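Local coordinates for alginate lyase (Paenibacillus sp. FPU-7, PDB 6KFN), which probably cleaves alginate by beta-elimination, on a right-handed parallel beta-helix scaffold, at residues E142-G146 with T206-Y210; S153-W158 with I186-T190. One frame throughout, in Å; residues are numbered along the deposited sequence. Where two conformers were deposited one is given.

Contact 1 (E142-G146 with T206-Y210); sequences EAGFG and TGANY. With NA (sodium ion), chain C.
The carbonyl oxygen of Gly144 is gripped twice: Asn209 ND2 donates to Gly144 O over 3.1 Å, and a water donates to the same oxygen while giving its other proton to Asn209 O. The hydrogen bond from ND2 is almost straight at the hydrogen, 176°, and the oxygen lies in the plane of the Asn209 amide; seen from the acceptor, however, the nitrogen stands well above the carbonyl plane. CG anti to the backbone N (chi1 -167°) swings the Asn209 amide, and with it ND2, to Gly144 O. The backbones are close here, Gly144 CA and Asn209 CA being 4.7 Å apart, so Asn209 CB settles 3.6 Å from Gly144 CA. That leaves no room for a side chain on Gly144, since a CB there would run into Asn209 CB. Phe145 adds little, its CE1 lying 4.2 Å from Asn209 ND2 at an oblique approach.

Beside this polar pair sits a small apolar patch. Ala143 CB meets Ala208 CB at 3.9 Å, and Ala208 CB also rests against Gly144 N. Thr206 OG1 flanks the same methyl of Ala143, but accepts from Ala208 N at 3.0 Å and is hydrogen-bonded to Ala180 O. Just beyond, Tyr210 O binds a sodium ion at 2.3 Å, with three waters, Asp212 and Gln242 completing the site. Ala143 also packs on Ala180, and Gly146 bonds Ala181, in the loop of the coil between. The contact thus reaches over one coil of the parallel beta-helix, setting a short 3-10 turn against an ST turn headed by Thr206, two coils apart.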
loop_
_atom_site.group_PDB
_atom_site.type_symbol
_atom_site.label_atom_id
_atom_site.label_comp_id
_atom_site.label_asym_id
_atom_site.label_seq_id
_atom_site.Cartn_x
_atom_site.Cartn_y
_atom_site.Cartn_z
ATOM N N GLU A 142 8.462 7.664 -12.166
ATOM C CA GLU A 142 8.896 8.705 -11.242
ATOM C C GLU A 142 9.281 8.082 -9.923
ATOM O O GLU A 142 8.412 7.677 -9.134
ATOM C CB GLU A 142 7.819 9.772 -11.060
ATOM C CG GLU A 142 8.333 11.071 -10.515
ATOM C CD GLU A 142 9.279 11.775 -11.508
ATOM O OE1 GLU A 142 8.821 12.159 -12.612
ATOM O OE2 GLU A 142 10.445 11.942 -11.146
ATOM N N ALA A 143 10.583 7.999 -9.648
ATOM C CA ALA A 143 11.061 7.348 -8.441
ATOM C C ALA A 143 10.462 7.984 -7.196
ATOM O O ALA A 143 10.115 7.287 -6.244
ATOM C CB ALA A 143 12.587 7.421 -8.370
ATOM N N GLY A 144 10.368 9.307 -7.193
ATOM C CA GLY A 144 9.866 10.008 -6.025
ATOM C C GLY A 144 8.378 9.867 -5.789
ATOM O O GLY A 144 7.907 10.278 -4.718
ATOM N N PHE A 145 7.666 9.309 -6.752
ATOM C CA PHE A 145 6.251 8.919 -6.637
ATOM C C PHE A 145 6.105 7.401 -6.610
ATOM O O PHE A 145 5.052 6.856 -6.919
ATOM C CB PHE A 145 5.444 9.491 -7.821
ATOM C CG PHE A 145 5.434 10.992 -7.960
ATOM C CD1 PHE A 145 5.682 11.864 -6.899
ATOM C CD2 PHE A 145 5.118 11.545 -9.181
ATOM C CE1 PHE A 145 5.627 13.227 -7.043
ATOM C CE2 PHE A 145 5.095 12.928 -9.337
ATOM C CZ PHE A 145 5.345 13.763 -8.249
ATOM N N GLY A 146 7.187 6.689 -6.241
ATOM C CA GLY A 146 7.244 5.250 -6.354
ATOM C C GLY A 146 6.987 4.494 -5.068
ATOM O O GLY A 146 7.645 3.474 -4.813
ATOM N N THR A 206 15.293 4.612 -3.380
ATOM C CA THR A 206 16.195 5.498 -4.120
ATOM C C THR A 206 16.666 6.719 -3.353
ATOM O O THR A 206 17.684 7.312 -3.753
ATOM C CB THR A 206 15.517 6.047 -5.396
ATOM O OG1 THR A 206 14.362 6.823 -5.062
ATOM C CG2 THR A 206 15.221 4.935 -6.396
ATOM N N GLY A 207 15.950 7.168 -2.316
ATOM C CA GLY A 207 16.200 8.463 -1.735
ATOM C C GLY A 207 15.510 9.626 -2.442
ATOM O O GLY A 207 15.603 10.751 -1.951
ATOM N N ALA A 208 14.849 9.392 -3.567
ATOM C CA ALA A 208 14.234 10.488 -4.309
ATOM C C ALA A 208 13.115 11.095 -3.498
ATOM O O ALA A 208 12.354 10.410 -2.829
ATOM C CB ALA A 208 13.640 9.954 -5.603
ATOM N N ASN A 209 12.966 12.415 -3.592
ATOM C CA ASN A 209 11.764 13.048 -3.000
ATOM C C ASN A 209 11.595 12.634 -1.543
ATOM O O ASN A 209 10.498 12.270 -1.094
ATOM C CB ASN A 209 10.481 12.782 -3.793
ATOM C CG ASN A 209 9.333 13.658 -3.388
ATOM O OD1 ASN A 209 9.506 14.792 -2.919
ATOM N ND2 ASN A 209 8.116 13.165 -3.610
ATOM N N TYR A 210 12.748 12.688 -0.829
ATOM C CA TYR A 210 12.847 12.448 0.625
ATOM C C TYR A 210 12.581 11.021 1.062
ATOM O O TYR A 210 12.453 10.774 2.258
ATOM C CB TYR A 210 11.993 13.432 1.443
ATOM C CG TYR A 210 12.122 14.869 1.066
ATOM C CD1 TYR A 210 13.187 15.615 1.538
ATOM C CD2 TYR A 210 11.180 15.499 0.242
ATOM C CE1 TYR A 210 13.327 16.966 1.215
ATOM C CE2 TYR A 210 11.305 16.847 -0.080
ATOM C CZ TYR A 210 12.380 17.555 0.408
ATOM O OH TYR A 210 12.502 18.883 0.082
HETATM NA NA NA C . 12.230 10.608 4.580
HETATM O O HOH W 1 8.605 10.063 -1.954
HETATM O O HOH W 2 11.244 8.533 4.007
HETATM O O HOH W 3 10.168 11.755 4.346
HETATM O O HOH W 4 13.241 12.664 5.148
#

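Contact 2 (S153-W158 with I186-T190)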
loop_
_atom_site.group_PDB
_atom_site.type_symbol
_atom_site.label_atom_id
_atom_site.label_comp_id
_atom_site.label_asym_id
_atom_site.label_seq_id
_atom_site.Cartn_x
_atom_site.Cartn_y
_atom_site.Cartn_z
ATOM N N SER A 153 -3.550 11.686 1.293
ATOM C CA SER A 153 -3.104 12.744 0.417
ATOM C C SER A 153 -2.247 13.740 1.177
ATOM O O SER A 153 -2.488 14.077 2.339
ATOM C CB SER A 153 -4.296 13.506 -0.175
ATOM O OG SER A 153 -5.079 12.688 -1.009
ATOM N N ASP A 154 -1.229 14.268 0.493
ATOM C CA ASP A 154 -0.463 15.406 0.985
ATOM C C ASP A 154 -1.394 16.592 1.256
ATOM O O ASP A 154 -2.421 16.766 0.576
ATOM C CB ASP A 154 0.573 15.796 -0.096
ATOM C CG ASP A 154 1.514 16.897 0.304
ATOM O OD1 ASP A 154 2.515 16.618 1.009
ATOM O OD2 ASP A 154 1.241 18.045 -0.109
ATOM N N LYS A 155 -0.990 17.440 2.201
ATOM C CA LYS A 155 -1.769 18.625 2.570
ATOM C C LYS A 155 -2.134 19.502 1.397
ATOM O O LYS A 155 -3.196 20.124 1.408
ATOM C CB LYS A 155 -1.013 19.420 3.636
ATOM C CG LYS A 155 0.325 19.995 3.188
ATOM C CD LYS A 155 1.070 20.668 4.328
ATOM C CE LYS A 155 2.412 21.195 3.908
ATOM N NZ LYS A 155 3.088 21.808 5.069
ATOM N N GLY A 156 -1.283 19.585 0.375
ATOM C CA GLY A 156 -1.600 20.406 -0.780
ATOM C C GLY A 156 -2.786 19.910 -1.584
ATOM O O GLY A 156 -3.280 20.653 -2.445
ATOM N N LYS A 157 -3.223 18.676 -1.346
ATOM C CA LYS A 157 -4.369 18.087 -2.023
ATOM C C LYS A 157 -5.574 17.906 -1.103
ATOM O O LYS A 157 -6.593 17.388 -1.574
ATOM C CB LYS A 157 -3.988 16.730 -2.621
ATOM C CG LYS A 157 -3.009 16.877 -3.773
ATOM C CD LYS A 157 -3.651 17.505 -5.010
ATOM C CE LYS A 157 -2.616 17.689 -6.153
ATOM N NZ LYS A 157 -2.062 16.378 -6.493
ATOM N N TRP A 158 -5.530 18.373 0.155
ATOM C CA TRP A 158 -6.697 18.184 1.018
ATOM C C TRP A 158 -7.936 18.917 0.503
ATOM O O TRP A 158 -9.053 18.485 0.805
ATOM C CB TRP A 158 -6.407 18.673 2.437
ATOM C CG TRP A 158 -5.476 17.797 3.209
ATOM C CD1 TRP A 158 -4.782 16.689 2.801
ATOM C CD2 TRP A 158 -5.150 17.981 4.599
ATOM N NE1 TRP A 158 -4.053 16.169 3.860
ATOM C CE2 TRP A 158 -4.261 16.944 4.978
ATOM C CE3 TRP A 158 -5.541 18.909 5.581
ATOM C CZ2 TRP A 158 -3.790 16.817 6.273
ATOM C CZ3 TRP A 158 -5.072 18.782 6.861
ATOM C CH2 TRP A 158 -4.191 17.747 7.214
ATOM N N ILE A 186 2.445 7.102 4.903
ATOM C CA ILE A 186 1.171 7.333 5.589
ATOM C C ILE A 186 0.999 8.844 5.706
ATOM O O ILE A 186 1.733 9.481 6.466
ATOM C CB ILE A 186 1.163 6.645 6.953
ATOM C CG1 ILE A 186 1.385 5.140 6.810
ATOM C CG2 ILE A 186 -0.135 6.957 7.679
ATOM C CD1 ILE A 186 1.555 4.390 8.109
ATOM N N LYS A 187 0.076 9.424 4.951
ATOM C CA LYS A 187 -0.004 10.866 4.874
ATOM C C LYS A 187 -0.699 11.516 6.064
ATOM O O LYS A 187 -1.578 10.955 6.733
ATOM C CB LYS A 187 -0.738 11.292 3.599
ATOM C CG LYS A 187 0.019 10.912 2.330
ATOM C CD LYS A 187 1.397 11.591 2.305
ATOM C CE LYS A 187 2.228 11.383 1.087
ATOM N NZ LYS A 187 3.610 11.915 1.198
ATOM N N GLU A 188 -0.308 12.778 6.265
ATOM C CA GLU A 188 -1.050 13.678 7.127
ATOM C C GLU A 188 -2.526 13.631 6.766
ATOM O O GLU A 188 -2.906 13.602 5.596
ATOM C CB GLU A 188 -0.489 15.098 7.009
ATOM C CG GLU A 188 -0.505 15.727 5.600
ATOM C CD GLU A 188 0.740 15.515 4.736
ATOM O OE1 GLU A 188 1.395 14.450 4.841
ATOM O OE2 GLU A 188 1.017 16.445 3.946
ATOM N N GLY A 189 -3.365 13.686 7.803
ATOM C CA GLY A 189 -4.812 13.642 7.661
ATOM C C GLY A 189 -5.431 12.278 7.860
ATOM O O GLY A 189 -6.627 12.193 8.111
ATOM N N THR A 190 -4.622 11.214 7.710
ATOM C CA THR A 190 -5.107 9.863 7.946
ATOM C C THR A 190 -5.013 9.519 9.418
ATOM O O THR A 190 -4.099 9.969 10.124
ATOM C CB THR A 190 -4.326 8.830 7.119
ATOM O OG1 THR A 190 -2.974 8.688 7.608
ATOM C CG2 THR A 190 -4.343 9.143 5.639
HETATM O O HOH W 5 -4.534 12.166 3.848
HETATM O O HOH W 6 3.318 14.302 2.821
#
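Glu188 carries CG between its own backbone N and carbonyl carbon (chi1 59°) and bends again at chi2, which curls its carboxylate back toward the 153-158 loop. Across from it Asp154 has CG anti to the backbone N (chi1 -176°); in one of its two conformers this puts Asp154 OD1 3.3 Å from Glu188 OE2, the carboxylates turned 70° against each other, and lets Asp154 OD2 take Gly156 N at 3.0 Å. The curled acid receives Lys155 N on OE2 at 2.8 Å, the proton coming from above the carboxylate plane. A water accepting from Lys187 NZ lies within hydrogen-bonding distance of Asp154 OD1 and Glu188 OE1, and with the lysine's charge it probably offsets some of the repulsion between the acids. Lys187 NZ also bonds Asp185, a ligand of a sodium ion.

The indole of Trp158 closes the other flank. NE1 gives its stronger bond to Ser153 O, 3.0 Å away and near the ring plane, and only a weak one to Glu188 O at 3.3 Å. CZ2 lies 3.5 Å from Glu188 CG and equally near Gly189 N, where a side chain would be tight against the ring. A leucine in place of Trp158 would probably leave Ser153 O without its indole donor and open a gap beside the Glu188 chain and Gly189. Farther out, the indole meets Trp250 edge-to-face. An Asx turn at Asp154 thus faces a type II beta turn, Lys187 to Thr190, where loops leave adjacent parallel strands 149-151 and 184-186 of the beta-helix.

Overall arrangement
Following the chain from the N terminus, residues 142-146 come first, in the loop that leads into strand 149-151. That strand delivers the chain to 153-158; strands 169-171 and 174-175 follow, then strand 184-186 runs into 186-190, closing contact 2. After strands 194-196 and 199-201 the chain reaches 206-210 and closes contact 1. The smaller loop therefore lies wholly within the larger one. Contact 1 joins loops that precede strands 149-151 and 215-217, while contact 2 joins loops that follow strands 149-151 and 184-186, all in the ten-strand parallel sheet of the beta-helix. The contact centres are about 17 Å apart, and their nearest atoms about 7 Å.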